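3-carboxy-cis,cis-muconate cycloisomerase (Pseudomonas putida, PDB 1RE5) is a mostly helical enzyme of the fumarase/aspartase superfamily, named as a cycloisomerase and present as an assembly of four chains. Local coordinates at residues 338-341 with 342-345; 205-208 with 209-213. All coordinates share one frame; numbering follows the deposited sequence.

Contact 1 (338-341 with 342-345); sequences LRQA and QVIA
L338 meets Q342 through the backbone: the carbonyl O of L338 accepts the N-H of Q342 at 3.0 Å, with an N-H...O angle of 148°. The two residues thus form one rung of the alpha-helix 319-347, in which each carbonyl reaches the amide four residues on. The aliphatic side chain of L338 turns to L247 of helix 231-257, a fitting place for leucine, while Q342 sends its chain toward K131, L132 and T135 of helix 106-142, a mixed surface that suits a side chain part aliphatic, part polar. CG of Q342 stands anti to the backbone N (chi1 179°), which leads the chain away from the preceding turn; the bend at chi2 then turns the amide aside.

R339 follows, with its guanidinium group on the exposed side, where a charge is readily hydrated. Its carbonyl is shared by two weak bonds, to N of V343 and to N of Q342. V343 keeps CG2 beside its own backbone N, and this methyl lies 3.7 Å from O of R339.

Q340 makes a side-chain touch: its chain runs forward along the helix, bending at chi2, until NE2 is 4.2 Å from CB of V343, whose compact valine side chain suits this van der Waals approach. O of Q340 takes the N-H of I344, N to O 3.2 Å, in a fairly straight bond (167°).

A341 completes the series, its O accepting the N-H of A345 at 2.8 Å. Both alanines are buried, and their single methyls let neighbouring helices come near: L291 of helix 286-307 and L247 lie against A341, L136 against A345.

Chemically, the carbonyls of 338-341 are each engaged by a following amide, weakly at R339, so these two turns can set L338, A341, A345 and I344, which packs on F250 and I254, against neighbouring helices.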
loop_
_atom_site.group_PDB
_atom_site.type_symbol
_atom_site.label_atom_id
_atom_site.label_comp_id
_atom_site.label_asym_id
_atom_site.label_seq_id
_atom_site.Cartn_x
_atom_site.Cartn_y
_atom_site.Cartn_z
ATOM N N LEU D 338 16.547 -4.228 -13.166
ATOM C CA LEU D 338 17.173 -5.323 -13.896
ATOM C C LEU D 338 18.487 -4.832 -14.485
ATOM O O LEU D 338 19.525 -5.501 -14.403
ATOM C CB LEU D 338 16.253 -5.799 -15.015
ATOM C CG LEU D 338 15.250 -6.849 -14.567
ATOM C CD1 LEU D 338 14.189 -6.987 -15.618
ATOM C CD2 LEU D 338 15.959 -8.181 -14.312
ATOM N N ARG D 339 18.426 -3.646 -15.073
ATOM C CA ARG D 339 19.590 -3.037 -15.678
ATOM C C ARG D 339 20.749 -2.931 -14.702
ATOM O O ARG D 339 21.863 -3.381 -14.982
ATOM C CB ARG D 339 19.255 -1.647 -16.165
ATOM C CG ARG D 339 20.416 -1.016 -16.858
ATOM C CD ARG D 339 20.148 0.427 -17.168
ATOM N NE ARG D 339 21.053 0.919 -18.200
ATOM C CZ ARG D 339 21.207 2.202 -18.501
ATOM N NH1 ARG D 339 20.511 3.128 -17.837
ATOM N NH2 ARG D 339 22.049 2.555 -19.470
ATOM N N GLN D 340 20.474 -2.328 -13.551
ATOM C CA GLN D 340 21.483 -2.125 -12.520
ATOM C C GLN D 340 21.970 -3.423 -11.897
ATOM O O GLN D 340 23.144 -3.543 -11.563
ATOM C CB GLN D 340 20.924 -1.220 -11.437
ATOM C CG GLN D 340 21.956 -0.319 -10.838
ATOM C CD GLN D 340 22.609 0.564 -11.874
ATOM O OE1 GLN D 340 21.931 1.283 -12.626
ATOM N NE2 GLN D 340 23.937 0.520 -11.921
ATOM N N ALA D 341 21.072 -4.393 -11.736
ATOM C CA ALA D 341 21.445 -5.686 -11.160
ATOM C C ALA D 341 22.439 -6.401 -12.078
ATOM O O ALA D 341 23.336 -7.105 -11.610
ATOM C CB ALA D 341 20.211 -6.559 -10.958
ATOM N N GLN D 342 22.271 -6.219 -13.387
ATOM C CA GLN D 342 23.157 -6.835 -14.367
ATOM C C GLN D 342 24.563 -6.272 -14.195
ATOM O O GLN D 342 25.548 -7.022 -14.130
ATOM C CB GLN D 342 22.660 -6.541 -15.787
ATOM C CG GLN D 342 23.523 -7.126 -16.904
ATOM C CD GLN D 342 23.598 -8.639 -16.858
ATOM O OE1 GLN D 342 22.572 -9.320 -16.823
ATOM N NE2 GLN D 342 24.817 -9.174 -16.866
ATOM N N VAL D 343 24.654 -4.947 -14.121
ATOM C CA VAL D 343 25.942 -4.301 -13.958
ATOM C C VAL D 343 26.698 -4.836 -12.754
ATOM O O VAL D 343 27.861 -5.206 -12.882
ATOM C CB VAL D 343 25.811 -2.783 -13.788
ATOM C CG1 VAL D 343 27.150 -2.191 -13.350
ATOM C CG2 VAL D 343 25.374 -2.159 -15.082
ATOM N N ILE D 344 26.050 -4.888 -11.591
ATOM C CA ILE D 344 26.766 -5.369 -10.425
ATOM C C ILE D 344 26.986 -6.868 -10.452
ATOM O O ILE D 344 28.007 -7.344 -9.996
ATOM C CB ILE D 344 26.092 -4.968 -9.052
ATOM C CG1 ILE D 344 25.535 -6.207 -8.374
ATOM C CG2 ILE D 344 25.017 -3.895 -9.227
ATOM C CD1 ILE D 344 24.902 -5.895 -7.065
ATOM N N ALA D 345 26.050 -7.621 -11.001
ATOM C CA ALA D 345 26.224 -9.066 -11.031
ATOM C C ALA D 345 27.459 -9.502 -11.807
ATOM O O ALA D 345 28.203 -10.391 -11.377
ATOM C CB ALA D 345 24.994 -9.731 -11.622
#

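Contact 2 (205-208 with 209-213); sequences KAMP and VAEAL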
loop_
_atom_site.group_PDB
_atom_site.type_symbol
_atom_site.label_atom_id
_atom_site.label_comp_id
_atom_site.label_asym_id
_atom_site.label_seq_id
_atom_site.Cartn_x
_atom_site.Cartn_y
_atom_site.Cartn_z
ATOM N N LYS D 205 -21.059 -10.166 -38.459
ATOM C CA LYS D 205 -19.659 -10.113 -38.896
ATOM C C LYS D 205 -18.737 -9.953 -37.681
ATOM O O LYS D 205 -17.516 -9.818 -37.834
ATOM C CB LYS D 205 -19.426 -8.931 -39.843
ATOM C CG LYS D 205 -20.175 -9.000 -41.153
ATOM C CD LYS D 205 -19.722 -10.175 -42.008
ATOM C CE LYS D 205 -20.326 -10.089 -43.411
ATOM N NZ LYS D 205 -19.883 -11.198 -44.315
ATOM N N ALA D 206 -19.329 -9.969 -36.484
ATOM C CA ALA D 206 -18.597 -9.800 -35.227
ATOM C C ALA D 206 -17.417 -10.759 -35.034
ATOM O O ALA D 206 -16.253 -10.331 -35.015
ATOM C CB ALA D 206 -19.564 -9.917 -34.049
ATOM N N MET D 207 -17.714 -12.050 -34.883
ATOM C CA MET D 207 -16.661 -13.047 -34.685
ATOM C C MET D 207 -15.651 -13.094 -35.828
ATOM O O MET D 207 -14.442 -13.219 -35.596
ATOM C CB MET D 207 -17.267 -14.433 -34.476
ATOM C CG MET D 207 -17.958 -14.580 -33.139
ATOM S SD MET D 207 -16.859 -14.102 -31.792
ATOM C CE MET D 207 -15.809 -15.553 -31.720
ATOM N N PRO D 208 -16.130 -13.008 -37.078
ATOM C CA PRO D 208 -15.177 -13.047 -38.189
ATOM C C PRO D 208 -14.193 -11.891 -38.086
ATOM O O PRO D 208 -12.990 -12.078 -38.237
ATOM C CB PRO D 208 -16.074 -12.946 -39.419
ATOM C CG PRO D 208 -17.314 -13.655 -38.968
ATOM C CD PRO D 208 -17.515 -13.097 -37.574
ATOM N N VAL D 209 -14.705 -10.699 -37.812
ATOM C CA VAL D 209 -13.839 -9.534 -37.700
ATOM C C VAL D 209 -12.902 -9.704 -36.509
ATOM O O VAL D 209 -11.710 -9.391 -36.592
ATOM C CB VAL D 209 -14.668 -8.238 -37.529
ATOM C CG1 VAL D 209 -13.750 -7.052 -37.279
ATOM C CG2 VAL D 209 -15.497 -7.986 -38.782
ATOM N N ALA D 210 -13.455 -10.214 -35.409
ATOM C CA ALA D 210 -12.699 -10.447 -34.180
ATOM C C ALA D 210 -11.484 -11.352 -34.403
ATOM O O ALA D 210 -10.350 -10.996 -34.061
ATOM C CB ALA D 210 -13.614 -11.057 -33.123
ATOM N N GLU D 211 -11.724 -12.522 -34.985
ATOM C CA GLU D 211 -10.649 -13.473 -35.239
ATOM C C GLU D 211 -9.622 -12.907 -36.211
ATOM O O GLU D 211 -8.415 -13.042 -36.001
ATOM C CB GLU D 211 -11.239 -14.783 -35.748
ATOM C CG GLU D 211 -12.399 -15.219 -34.868
ATOM C CD GLU D 211 -12.643 -16.708 -34.882
ATOM O OE1 GLU D 211 -12.803 -17.272 -35.990
ATOM O OE2 GLU D 211 -12.686 -17.309 -33.779
ATOM N N ALA D 212 -10.102 -12.252 -37.262
ATOM C CA ALA D 212 -9.207 -11.649 -38.235
ATOM C C ALA D 212 -8.316 -10.638 -37.521
ATOM O O ALA D 212 -7.100 -10.614 -37.722
ATOM C CB ALA D 212 -10.008 -10.954 -39.320
ATOM N N LEU D 213 -8.931 -9.807 -36.680
ATOM C CA LEU D 213 -8.213 -8.774 -35.932
ATOM C C LEU D 213 -7.134 -9.343 -35.009
ATOM O O LEU D 213 -6.006 -8.839 -34.969
ATOM C CB LEU D 213 -9.204 -7.946 -35.115
ATOM C CG LEU D 213 -8.616 -6.807 -34.281
ATOM C CD1 LEU D 213 -7.647 -5.974 -35.121
ATOM C CD2 LEU D 213 -9.761 -5.945 -33.743
#
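K205, just before the alpha-helix 206-217, meets V209 in its first turn, and the contact is the i to i+4 ladder with which that helix begins. The amide of V209 is bonded to O of K205 at 2.9 Å, although the modelled place of this oxygen is less certain than the others. K205 itself is exposed, where its long, charged chain can lead out toward solvent.

The next rungs are firmer. O of A206 accepts the N-H of A210 at 2.8 Å, and O of M207 accepts the N-H of E211 at 2.9 Å in an almost straight bond of 175°. P208 gives its carbonyl to N of A212 at 3.1 Å, and L213 continues the series by donating to O of V209 at 2.8 Å. Thus each carbonyl from 205 to 209 has a donor four residues on, and each amide from 209 to 213 has an acceptor.

Proline suits this opening turn because its nitrogen has no hydrogen to give, and the first amides of a helix lack acceptors within it. The small methyls of A210 and A212 lie beside the carbonyls of the preceding turn, and A212 also leaves room for A38 of helix 21-40. Buried V209 and L213 turn apolar groups to the same helix, V209 reaching E39 and L213 lying against F31 and A34. A206 and M207 instead pack on Q433 and R440 of the second subunit.

Among the side chains, M207 is bent at both chi2 (-53°) and chi3 (-77°), curling its end round toward the next turn. E211, exposed as suits a carboxylate, is extended beyond CG, and the two chains cross at a slant, with CE of M207 4.1 Å from OE2 of E211.

Contact 2 precedes contact 1 along the chain, and the two stand well apart: their centres are 44 Å from each other and their nearest atoms about 28 Å. Contact 1, its centre 11 Å from that of the chain, belongs to the central bundle of long helices, whereas contact 2 lies 36 Å out, at the start of a short helix beside a second subunit. Neither supplies a residue to the pockets that hold 2,3-dihydroxy-1,4-dithiobutane. Contact 1 does adjoin helix 286-307, which bears the pocket residues T296, R297, P299 and G300, together with S303, T304 and A307, but it touches that helix nearer its start, at V290 and L291.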